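Predicted metal-dependent hydrolase of the TIM-barrel fold (Lactobacillus casei, PDB 2QPX) is of unknown function but carries a pair of bound zinc ions and is probably a hydrolase of the amidohydrolase kind, built on a TIM barrel. Local coordinates at residues A[28-33]-A[83-88]; A[35-40]-A[319-324]; A[95-100]-A[371-376]; A[225-230]-A[247-252]. All coordinates share one frame; numbering follows the deposited sequence.

Contacts 1 and 2 form one cluster, their centres about 11 Å apart and both using helix 30-37; Glu324 of contact 2 reaches into contact 1, where Glu324 OE2 lies 2.8 Å from Arg30 NH2. Contact 3 opens after contact 1 closes, strand 95-101 following helix 79-92, and the segments of contact 2 interleave with those of both; the centres of contacts 2 and 3 are about 22 Å apart. Contact 4 is nested in the loops closed by contacts 2 and 3, across the chain's centre from contacts 1 and 2. Contacts 2 and 3 bring early and late parts of the chain together, while contacts 1 and 4 are more local; the zinc site lies near contacts 2 and 4.

Contact 1 (A[28-33]-A[83-88]); sequences PNRDDR and ATYNHR
Arg30 and Tyr85 reach toward one another from helices 30-37 and 79-92, whose nearest CA atoms, those of these two residues, are 13.7 Å apart, and they carry the whole contact. Arg30 points CG directly away from its own backbone N (chi1 174°) and then runs extended from CG to NE, which delivers Arg30 NH2 to 3.3 Å from Tyr85 OH. Tyr85 makes the same choice, with chi1 at -174°, and sends its ring out to meet the guanidinium. The hydroxyl oxygen lies at the guanidinium's edge, near its plane, and the two flat groups stand 71° apart. Arg30 NH2 also lies 3.6 Å from Tyr85 CZ, approaching the ring obliquely. The angle is too poor for an Arg30–Tyr85 hydrogen bond.

Their common partner is Glu324: its OE2 forms a salt bridge with Arg30 NH2 and a hydrogen bond probably donated by Tyr85 OH. Arg30 NH1 is spent on the backbone oxygens of Pro73 and Ala75, while Ala63 of helix 54-66 touches both side chains. A buried charge is thus met by a carboxylate and two carbonyls, and the two groups converging on Glu324 OE2 would be expected to favour its ionised form.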
# COMPACT_ATOMS: atom_id res chain seq x y z
N PRO A 28 3.39 -24.90 -32.03
CA PRO A 28 2.05 -25.47 -32.12
C PRO A 28 1.04 -25.20 -31.00
O PRO A 28 -0.17 -25.06 -31.28
CB PRO A 28 2.34 -26.99 -32.23
CG PRO A 28 3.64 -27.17 -31.54
CD PRO A 28 4.43 -25.95 -31.94
N ASN A 29 1.50 -25.10 -29.76
CA ASN A 29 0.58 -25.02 -28.60
C ASN A 29 0.35 -23.55 -28.21
O ASN A 29 0.61 -23.13 -27.09
CB ASN A 29 1.14 -25.83 -27.41
CG ASN A 29 2.58 -25.45 -27.03
OD1 ASN A 29 3.34 -24.87 -27.84
ND2 ASN A 29 2.98 -25.79 -25.79
N ARG A 30 -0.15 -22.77 -29.16
CA ARG A 30 -0.28 -21.33 -29.02
C ARG A 30 -1.17 -20.92 -27.81
O ARG A 30 -0.81 -20.02 -27.04
CB ARG A 30 -0.79 -20.73 -30.32
CG ARG A 30 -1.08 -19.28 -30.26
CD ARG A 30 -1.14 -18.68 -31.70
NE ARG A 30 -1.67 -17.33 -31.62
CZ ARG A 30 -2.77 -16.90 -32.19
NH1 ARG A 30 -3.37 -17.61 -33.12
NH2 ARG A 30 -3.18 -15.69 -31.92
N ASP A 31 -2.33 -21.55 -27.65
CA ASP A 31 -3.22 -21.25 -26.50
C ASP A 31 -2.46 -21.43 -25.17
O ASP A 31 -2.45 -20.55 -24.31
CB ASP A 31 -4.44 -22.17 -26.54
CG ASP A 31 -5.53 -21.80 -25.58
OD1 ASP A 31 -5.44 -20.85 -24.82
OD2 ASP A 31 -6.61 -22.43 -25.65
N ASP A 32 -1.79 -22.56 -25.00
CA ASP A 32 -1.05 -22.82 -23.77
C ASP A 32 0.11 -21.84 -23.59
O ASP A 32 0.39 -21.39 -22.47
CB ASP A 32 -0.56 -24.26 -23.71
CG ASP A 32 -1.67 -25.27 -23.42
OD1 ASP A 32 -2.84 -24.90 -23.14
OD2 ASP A 32 -1.32 -26.46 -23.48
N ARG A 33 0.80 -21.49 -24.68
CA ARG A 33 1.89 -20.51 -24.59
C ARG A 33 1.38 -19.13 -24.21
O ARG A 33 2.06 -18.39 -23.48
CB ARG A 33 2.74 -20.45 -25.88
CG ARG A 33 3.57 -21.73 -26.15
CD ARG A 33 4.70 -21.98 -25.15
NE ARG A 33 5.75 -20.94 -25.11
CZ ARG A 33 6.87 -20.94 -25.82
NH1 ARG A 33 7.15 -21.91 -26.67
NH2 ARG A 33 7.75 -19.97 -25.65
N ALA A 83 3.58 -12.25 -39.69
CA ALA A 83 3.92 -10.85 -39.91
C ALA A 83 2.65 -10.01 -40.05
O ALA A 83 2.54 -8.93 -39.47
CB ALA A 83 4.87 -10.69 -41.13
N THR A 84 1.69 -10.48 -40.85
CA THR A 84 0.42 -9.78 -40.99
C THR A 84 -0.26 -9.53 -39.64
O THR A 84 -0.69 -8.43 -39.34
CB THR A 84 -0.56 -10.58 -41.91
OG1 THR A 84 0.01 -10.66 -43.22
CG2 THR A 84 -1.93 -9.92 -41.99
N TYR A 85 -0.28 -10.58 -38.86
CA TYR A 85 -0.93 -10.56 -37.53
C TYR A 85 -0.24 -9.59 -36.56
O TYR A 85 -0.88 -8.74 -35.93
CB TYR A 85 -0.93 -11.97 -36.95
CG TYR A 85 -1.69 -12.12 -35.66
CD1 TYR A 85 -3.06 -11.84 -35.59
CD2 TYR A 85 -1.05 -12.51 -34.49
CE1 TYR A 85 -3.76 -11.97 -34.42
CE2 TYR A 85 -1.77 -12.65 -33.29
CZ TYR A 85 -3.13 -12.37 -33.28
OH TYR A 85 -3.84 -12.48 -32.09
N ASN A 86 1.08 -9.68 -36.48
CA ASN A 86 1.87 -8.70 -35.71
C ASN A 86 1.63 -7.27 -36.20
O ASN A 86 1.40 -6.35 -35.41
CB ASN A 86 3.35 -9.07 -35.69
CG ASN A 86 3.66 -10.14 -34.66
OD1 ASN A 86 3.91 -9.82 -33.49
ND2 ASN A 86 3.61 -11.41 -35.06
N HIS A 87 1.68 -7.06 -37.53
CA HIS A 87 1.44 -5.74 -38.07
C HIS A 87 0.07 -5.19 -37.65
O HIS A 87 -0.08 -4.02 -37.37
CB HIS A 87 1.59 -5.73 -39.60
CG HIS A 87 2.98 -5.56 -40.10
ND1 HIS A 87 4.00 -6.44 -39.78
CD2 HIS A 87 3.52 -4.67 -40.97
CE1 HIS A 87 5.11 -6.06 -40.39
NE2 HIS A 87 4.85 -4.98 -41.11
N ARG A 88 -0.94 -6.06 -37.62
CA ARG A 88 -2.30 -5.62 -37.25
C ARG A 88 -2.35 -5.08 -35.82
O ARG A 88 -2.91 -4.02 -35.57
CB ARG A 88 -3.29 -6.77 -37.34
CG ARG A 88 -3.69 -7.19 -38.69
CD ARG A 88 -4.73 -8.31 -38.61
NE ARG A 88 -5.13 -8.69 -39.94
CZ ARG A 88 -6.02 -9.62 -40.20
NH1 ARG A 88 -6.65 -10.27 -39.23
NH2 ARG A 88 -6.31 -9.88 -41.47

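Contact 2 (A[35-40]-A[319-324]); sequences AQVSTE and ASTYPE
Val37 meets Thr321 tip to tip at the point where helix 30-37 ends, and one methyl does all the close touching. Val37 CG2 sits 3.3 Å from Ser320 OG and 3.5 Å from Thr321 OG1, so it rests on a pair of hydroxyls that are themselves hydrogen-bonded to each other at 2.7 Å between Ser320 OG and Thr321 OG1. With chi1 at 81°, Val37 tucks CG1 between its N and carbonyl carbon and thereby frees CG2 to face the hydroxyls. Thr321 has the positive phi of a classic gamma turn, closed by the bond from Tyr322 N to Ser320 O at 2.9 Å. Its CG2 turns from the valine and lies 3.8 Å above one face of the Tyr322 ring, toward the rim.

Away from this tight knot the two segments part. Gln36 is exposed and Glu40 partly so, and neither side chain approaches the other segment; nearby, Thr39 packs on Ser277 of the second subunit. Ser38 turns back instead, its OG and N both bonding to Ala35 O to finish the helix.

Ser320 also touches the zinc ligand His20. Phe59 of helix 54-66 covers Val37, Tyr82 of helix 79-92 packs on Tyr322, and Thr321 is hydrogen-bonded through its backbone to Phe21 and Ile23, just beyond strand 14-19.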
# COMPACT_ATOMS: atom_id res chain seq x y z
N ALA A 35 -1.31 -18.63 -22.35
CA ALA A 35 -1.59 -18.78 -20.92
C ALA A 35 -0.31 -18.71 -20.09
O ALA A 35 -0.24 -17.99 -19.10
CB ALA A 35 -2.36 -20.09 -20.65
N GLN A 36 0.73 -19.40 -20.53
CA GLN A 36 1.96 -19.48 -19.75
C GLN A 36 2.62 -18.09 -19.65
O GLN A 36 3.12 -17.74 -18.57
CB GLN A 36 2.90 -20.54 -20.34
CG GLN A 36 2.37 -21.96 -20.13
CD GLN A 36 3.01 -23.03 -21.03
OE1 GLN A 36 3.73 -22.71 -21.95
NE2 GLN A 36 2.72 -24.31 -20.76
N VAL A 37 2.56 -17.26 -20.72
CA VAL A 37 3.20 -15.97 -20.67
C VAL A 37 2.35 -14.90 -19.97
O VAL A 37 2.86 -13.84 -19.60
CB VAL A 37 3.65 -15.52 -22.09
CG1 VAL A 37 2.49 -14.92 -22.89
CG2 VAL A 37 4.83 -14.51 -21.97
N SER A 38 1.07 -15.21 -19.71
CA SER A 38 0.15 -14.28 -19.09
C SER A 38 0.35 -14.11 -17.59
O SER A 38 -0.37 -13.33 -16.96
CB SER A 38 -1.30 -14.70 -19.35
OG SER A 38 -1.67 -15.83 -18.58
N THR A 39 1.34 -14.82 -17.03
CA THR A 39 1.61 -14.82 -15.60
C THR A 39 3.09 -14.99 -15.36
O THR A 39 3.80 -15.47 -16.24
CB THR A 39 0.86 -16.00 -14.90
OG1 THR A 39 1.08 -15.96 -13.48
CG2 THR A 39 1.30 -17.37 -15.45
N GLU A 40 3.55 -14.61 -14.18
CA GLU A 40 4.91 -14.90 -13.75
C GLU A 40 5.07 -16.22 -13.02
O GLU A 40 6.18 -16.57 -12.61
CB GLU A 40 5.45 -13.73 -12.91
CG GLU A 40 5.52 -12.45 -13.75
CD GLU A 40 6.35 -12.65 -15.04
OE1 GLU A 40 7.52 -13.06 -14.90
OE2 GLU A 40 5.86 -12.42 -16.16
N ALA A 319 6.30 -6.73 -22.48
CA ALA A 319 5.73 -7.86 -23.15
C ALA A 319 6.80 -8.74 -23.80
O ALA A 319 7.84 -8.25 -24.26
CB ALA A 319 4.72 -7.38 -24.24
N SER A 320 6.53 -10.05 -23.84
CA SER A 320 7.32 -11.01 -24.60
C SER A 320 6.39 -11.89 -25.37
O SER A 320 5.18 -11.91 -25.15
CB SER A 320 8.21 -11.92 -23.73
OG SER A 320 7.51 -12.96 -23.10
N THR A 321 7.02 -12.69 -26.23
CA THR A 321 6.48 -13.93 -26.78
C THR A 321 5.47 -13.74 -27.91
O THR A 321 5.71 -14.19 -29.02
CB THR A 321 5.92 -14.83 -25.62
OG1 THR A 321 6.96 -15.13 -24.69
CG2 THR A 321 5.31 -16.16 -26.16
N TYR A 322 4.36 -13.07 -27.64
CA TYR A 322 3.30 -12.87 -28.58
C TYR A 322 2.76 -11.47 -28.60
O TYR A 322 2.74 -10.79 -27.58
CB TYR A 322 2.16 -13.85 -28.26
CG TYR A 322 2.33 -15.31 -28.63
CD1 TYR A 322 2.91 -15.71 -29.83
CD2 TYR A 322 1.85 -16.31 -27.79
CE1 TYR A 322 2.96 -17.05 -30.19
CE2 TYR A 322 1.89 -17.64 -28.15
CZ TYR A 322 2.46 -18.02 -29.35
OH TYR A 322 2.46 -19.35 -29.65
N PRO A 323 2.24 -11.02 -29.76
CA PRO A 323 1.77 -9.64 -29.86
C PRO A 323 0.58 -9.30 -29.00
O PRO A 323 0.40 -8.13 -28.66
CB PRO A 323 1.48 -9.47 -31.35
CG PRO A 323 1.18 -10.89 -31.83
CD PRO A 323 2.16 -11.74 -31.05
N GLU A 324 -0.20 -10.30 -28.61
CA GLU A 324 -1.31 -10.03 -27.67
C GLU A 324 -0.85 -9.39 -26.37
O GLU A 324 -1.59 -8.59 -25.79
CB GLU A 324 -2.08 -11.31 -27.31
CG GLU A 324 -2.85 -11.93 -28.45
CD GLU A 324 -2.05 -12.91 -29.33
OE1 GLU A 324 -0.81 -12.91 -29.34
OE2 GLU A 324 -2.71 -13.64 -30.11

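Contact 3 (A[95-100]-A[371-376]); sequences FKELLI and ERELRV
The backbone around Lys96 and Glu97 runs opposite in sense to that around Leu374 and Glu373, with CA atoms 6.6 Å apart for Lys96 and Leu374 and 7.1 Å for Glu97 and Glu373. The contact lays the C-terminal tail on strand 95-101 of the TIM barrel, which is flanked by the parallel strands 14-19 and 124-127.

Glu97 and Glu373 make one half of the contact, Lys96 and Leu374 much of the other. A trans chi1 (-168°) and an extended chain beyond CG take the Glu97 carboxylate across the aliphatic part of Glu373, Glu97 OE2 coming 3.6 Å from Glu373 CG, while Glu97 OE1 lies 4.2 Å from Leu374 CD2. Glu373 bends at chi2, 77°, and the two carboxylates end almost parallel, their planes 12° apart. Glu97 OE2 and Glu373 OE1 are only 4.4 Å apart, a like-charge approach probably eased by Lys125, which forms a salt bridge with Glu373 OE2 and also touches Glu97. Such closeness of negative groups may raise the proton affinity of buried Glu97. Replacing Glu97 with alanine would probably leave Glu373 CB and CG without their cover and open a gap between strand and tail.

At the preceding strand residue, Lys96 CB receives Leu374 CD1, an apolar touch, while the lysine chain bends at chi2 and carries its amine away from the tail. Between the two backbones sits a water that can donate to either carbonyl, 2.7 Å from Lys96 O and 3.0 Å from Glu373 O.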
# COMPACT_ATOMS: atom_id res chain seq x y z
N PHE A 95 2.20 1.51 -32.02
CA PHE A 95 3.59 1.31 -31.60
C PHE A 95 4.52 1.84 -32.70
O PHE A 95 4.32 1.55 -33.88
CB PHE A 95 3.89 -0.16 -31.37
CG PHE A 95 3.37 -0.75 -30.08
CD1 PHE A 95 2.06 -1.19 -29.97
CD2 PHE A 95 4.21 -0.93 -28.98
CE1 PHE A 95 1.60 -1.82 -28.84
CE2 PHE A 95 3.74 -1.57 -27.84
CZ PHE A 95 2.45 -1.98 -27.75
N LYS A 96 5.54 2.58 -32.30
CA LYS A 96 6.53 3.09 -33.27
C LYS A 96 7.95 2.60 -33.05
O LYS A 96 8.78 2.73 -33.94
CB LYS A 96 6.49 4.62 -33.33
CG LYS A 96 5.17 5.18 -33.86
CD LYS A 96 4.85 4.75 -35.28
CE LYS A 96 3.50 5.35 -35.69
NZ LYS A 96 3.21 5.00 -37.10
N GLU A 97 8.27 2.04 -31.88
CA GLU A 97 9.61 1.49 -31.64
C GLU A 97 9.54 0.55 -30.44
O GLU A 97 8.77 0.82 -29.53
CB GLU A 97 10.64 2.59 -31.40
CG GLU A 97 12.08 2.09 -31.42
CD GLU A 97 13.11 3.13 -31.18
OE1 GLU A 97 12.80 4.11 -30.48
OE2 GLU A 97 14.24 2.95 -31.71
N LEU A 98 10.34 -0.51 -30.47
CA LEU A 98 10.54 -1.41 -29.34
C LEU A 98 11.98 -1.38 -28.91
O LEU A 98 12.88 -1.52 -29.73
CB LEU A 98 10.21 -2.83 -29.74
CG LEU A 98 8.81 -3.10 -30.36
CD1 LEU A 98 8.66 -4.62 -30.62
CD2 LEU A 98 7.64 -2.46 -29.60
N LEU A 99 12.21 -1.23 -27.59
CA LEU A 99 13.54 -1.41 -27.02
C LEU A 99 13.51 -2.72 -26.21
O LEU A 99 12.87 -2.79 -25.17
CB LEU A 99 13.95 -0.22 -26.15
CG LEU A 99 13.69 1.19 -26.71
CD1 LEU A 99 14.26 2.28 -25.78
CD2 LEU A 99 14.26 1.31 -28.12
N ILE A 100 14.19 -3.73 -26.72
CA ILE A 100 14.15 -5.09 -26.19
C ILE A 100 15.37 -5.36 -25.29
O ILE A 100 16.53 -5.20 -25.70
CB ILE A 100 14.10 -6.14 -27.30
CG1 ILE A 100 12.71 -6.09 -27.98
CG2 ILE A 100 14.44 -7.53 -26.76
CD1 ILE A 100 12.48 -7.07 -29.12
N GLU A 371 14.80 10.17 -30.98
CA GLU A 371 13.94 11.20 -31.59
C GLU A 371 13.64 10.94 -33.05
O GLU A 371 12.50 11.08 -33.51
CB GLU A 371 14.55 12.59 -31.44
CG GLU A 371 14.68 13.06 -29.99
CD GLU A 371 16.05 12.79 -29.34
OE1 GLU A 371 16.81 11.90 -29.80
OE2 GLU A 371 16.36 13.51 -28.38
N ARG A 372 14.65 10.52 -33.79
CA ARG A 372 14.47 10.27 -35.22
C ARG A 372 13.38 9.23 -35.56
O ARG A 372 12.62 9.40 -36.53
CB ARG A 372 15.81 9.86 -35.81
CG ARG A 372 15.81 9.52 -37.26
CD ARG A 372 17.26 9.23 -37.66
NE ARG A 372 18.05 10.45 -37.66
CZ ARG A 372 19.38 10.49 -37.69
N GLU A 373 13.31 8.17 -34.76
CA GLU A 373 12.36 7.10 -34.98
C GLU A 373 10.94 7.52 -34.68
O GLU A 373 9.97 6.90 -35.18
CB GLU A 373 12.76 5.90 -34.08
CG GLU A 373 13.98 5.09 -34.58
CD GLU A 373 15.35 5.70 -34.36
OE1 GLU A 373 15.52 6.68 -33.58
OE2 GLU A 373 16.30 5.16 -34.97
N LEU A 374 10.76 8.52 -33.84
CA LEU A 374 9.44 8.98 -33.44
C LEU A 374 8.91 10.15 -34.29
O LEU A 374 7.84 10.68 -34.04
CB LEU A 374 9.41 9.27 -31.92
CG LEU A 374 8.92 8.07 -31.12
CD1 LEU A 374 7.42 7.81 -31.37
CD2 LEU A 374 9.75 6.82 -31.41
N ARG A 375 9.67 10.55 -35.30
CA ARG A 375 9.20 11.56 -36.24
C ARG A 375 7.98 11.07 -37.02
O ARG A 375 7.95 9.94 -37.50
CB ARG A 375 10.29 11.87 -37.25
CG ARG A 375 11.44 12.61 -36.67
CD ARG A 375 12.44 12.92 -37.77
NE ARG A 375 12.94 11.68 -38.35
CZ ARG A 375 13.67 11.59 -39.46
NH1 ARG A 375 14.00 12.67 -40.15
NH2 ARG A 375 14.06 10.39 -39.87
N VAL A 376 7.01 11.96 -37.17
CA VAL A 376 5.78 11.65 -37.91
C VAL A 376 6.04 11.68 -39.42
O VAL A 376 6.61 12.64 -39.95
CB VAL A 376 4.66 12.63 -37.56
CG1 VAL A 376 3.55 12.58 -38.59
CG2 VAL A 376 4.12 12.31 -36.17
OXT VAL A 376 5.69 10.73 -40.13
O HOH W 1 8.81 4.32 -36.18

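Contact 4 (A[225-230]-A[247-252]); sequences LQFHVG and RDYLKA
Phe227 and Tyr249 pack as an offset edge-to-face pair between strand 225-229 and helix 247-253, the first two elements of a beta-alpha-beta unit of the TIM barrel that continues into the parallel strand 260-264. The Phe227 edge is directed at the Tyr249 face: the centroids are 5.8 Å apart, the planes 78° to each other, and Phe227 CZ is the atom that comes in, 3.8 Å from Tyr249 CE2. A trans first torsion, chi1 -172°, sends the tyrosine ring out from the helix to the strand. Phe253 and Tyr212 add further edge-to-face partners to its ring.

Apolar contact comes from Leu225, which crosses Tyr249 at about a right angle and brings CD2 to the ring's edge, near its plane, with Leu225 CD2 4.5 Å from Tyr249 CZ. The same methyl meets the hydroxyl, Leu225 CD2 to Tyr249 OH being 3.5 Å. That hydroxyl is buried but bonds to Leu211 O of helix 204-221, so helix, strand and helix meet at one tyrosine.

Beside the packing, on the same strand, His228 carries the metal: it binds zinc through ND1, with His264 and carboxylated Lys167 on the same ion. On the far side of its ring His228 NE2 donates to Gly230 O at 3.0 Å, from above the carbonyl plane and with an N-H...O angle of 141°.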
# COMPACT_ATOMS: atom_id res chain seq x y z
N LEU A 225 19.77 3.53 -17.35
CA LEU A 225 19.90 2.25 -16.63
C LEU A 225 18.54 1.92 -16.05
O LEU A 225 18.03 2.61 -15.18
CB LEU A 225 20.94 2.32 -15.50
CG LEU A 225 21.07 1.11 -14.58
CD1 LEU A 225 21.40 -0.18 -15.38
CD2 LEU A 225 22.13 1.45 -13.47
N GLN A 226 17.99 0.82 -16.54
CA GLN A 226 16.71 0.30 -16.09
C GLN A 226 16.93 -0.70 -14.96
O GLN A 226 17.89 -1.48 -14.98
CB GLN A 226 16.03 -0.46 -17.23
CG GLN A 226 15.89 0.30 -18.53
CD GLN A 226 15.26 -0.56 -19.65
OE1 GLN A 226 15.29 -1.80 -19.56
NE2 GLN A 226 14.73 0.09 -20.71
N PHE A 227 16.01 -0.69 -13.98
CA PHE A 227 15.94 -1.72 -12.93
C PHE A 227 14.56 -2.35 -12.92
O PHE A 227 13.55 -1.65 -12.81
CB PHE A 227 16.15 -1.11 -11.54
CG PHE A 227 17.56 -0.72 -11.25
CD1 PHE A 227 18.07 0.49 -11.66
CD2 PHE A 227 18.38 -1.57 -10.52
CE1 PHE A 227 19.35 0.86 -11.35
CE2 PHE A 227 19.66 -1.19 -10.20
CZ PHE A 227 20.16 0.03 -10.61
N HIS A 228 14.50 -3.67 -12.89
CA HIS A 228 13.23 -4.32 -12.48
C HIS A 228 12.91 -3.91 -11.07
O HIS A 228 13.77 -4.04 -10.21
CB HIS A 228 13.38 -5.85 -12.55
CG HIS A 228 12.14 -6.58 -12.16
ND1 HIS A 228 11.23 -7.04 -13.09
CD2 HIS A 228 11.63 -6.89 -10.94
CE1 HIS A 228 10.21 -7.60 -12.45
NE2 HIS A 228 10.43 -7.52 -11.15
N VAL A 229 11.65 -3.53 -10.81
CA VAL A 229 11.18 -3.19 -9.47
C VAL A 229 9.86 -3.94 -9.24
O VAL A 229 8.97 -3.91 -10.09
CB VAL A 229 10.98 -1.66 -9.29
CG1 VAL A 229 10.35 -1.33 -7.90
CG2 VAL A 229 12.32 -0.90 -9.52
N GLY A 230 9.70 -4.57 -8.08
CA GLY A 230 8.41 -5.15 -7.70
C GLY A 230 8.11 -6.48 -8.38
O GLY A 230 9.01 -7.31 -8.55
N ARG A 247 17.50 4.20 -2.19
CA ARG A 247 17.78 5.63 -1.97
C ARG A 247 19.28 5.95 -1.92
O ARG A 247 19.69 6.94 -2.48
CB ARG A 247 17.05 6.14 -0.74
CG ARG A 247 16.98 7.68 -0.62
CD ARG A 247 16.22 8.11 0.66
NE ARG A 247 16.89 7.60 1.86
CZ ARG A 247 17.60 8.32 2.71
NH1 ARG A 247 17.70 9.63 2.58
NH2 ARG A 247 18.19 7.72 3.74
N ASP A 248 20.12 5.11 -1.29
CA ASP A 248 21.53 5.48 -1.23
C ASP A 248 22.17 5.48 -2.63
O ASP A 248 22.96 6.37 -2.94
CB ASP A 248 22.28 4.62 -0.22
CG ASP A 248 21.80 4.81 1.23
OD1 ASP A 248 21.17 5.84 1.60
OD2 ASP A 248 22.10 3.90 2.04
N TYR A 249 21.81 4.52 -3.47
CA TYR A 249 22.30 4.47 -4.83
C TYR A 249 21.81 5.69 -5.60
O TYR A 249 22.58 6.27 -6.35
CB TYR A 249 21.86 3.18 -5.50
CG TYR A 249 22.46 2.89 -6.85
CD1 TYR A 249 23.69 2.25 -6.96
CD2 TYR A 249 21.78 3.21 -8.03
CE1 TYR A 249 24.26 1.93 -8.16
CE2 TYR A 249 22.32 2.90 -9.26
CZ TYR A 249 23.59 2.25 -9.34
OH TYR A 249 24.10 1.93 -10.58
N LEU A 250 20.54 6.04 -5.44
CA LEU A 250 19.98 7.18 -6.17
C LEU A 250 20.68 8.49 -5.74
O LEU A 250 20.99 9.34 -6.57
CB LEU A 250 18.48 7.29 -5.93
CG LEU A 250 17.63 6.14 -6.44
CD1 LEU A 250 16.13 6.26 -6.11
CD2 LEU A 250 17.90 5.91 -7.93
N LYS A 251 20.94 8.64 -4.44
CA LYS A 251 21.64 9.80 -3.91
C LYS A 251 23.06 9.84 -4.48
O LYS A 251 23.57 10.90 -4.84
CB LYS A 251 21.70 9.76 -2.38
CG LYS A 251 20.38 10.10 -1.68
CD LYS A 251 20.50 10.19 -0.12
N ALA A 252 23.68 8.67 -4.63
CA ALA A 252 25.04 8.61 -5.12
C ALA A 252 25.20 9.03 -6.58
O ALA A 252 26.21 9.62 -6.96
CB ALA A 252 25.66 7.22 -4.91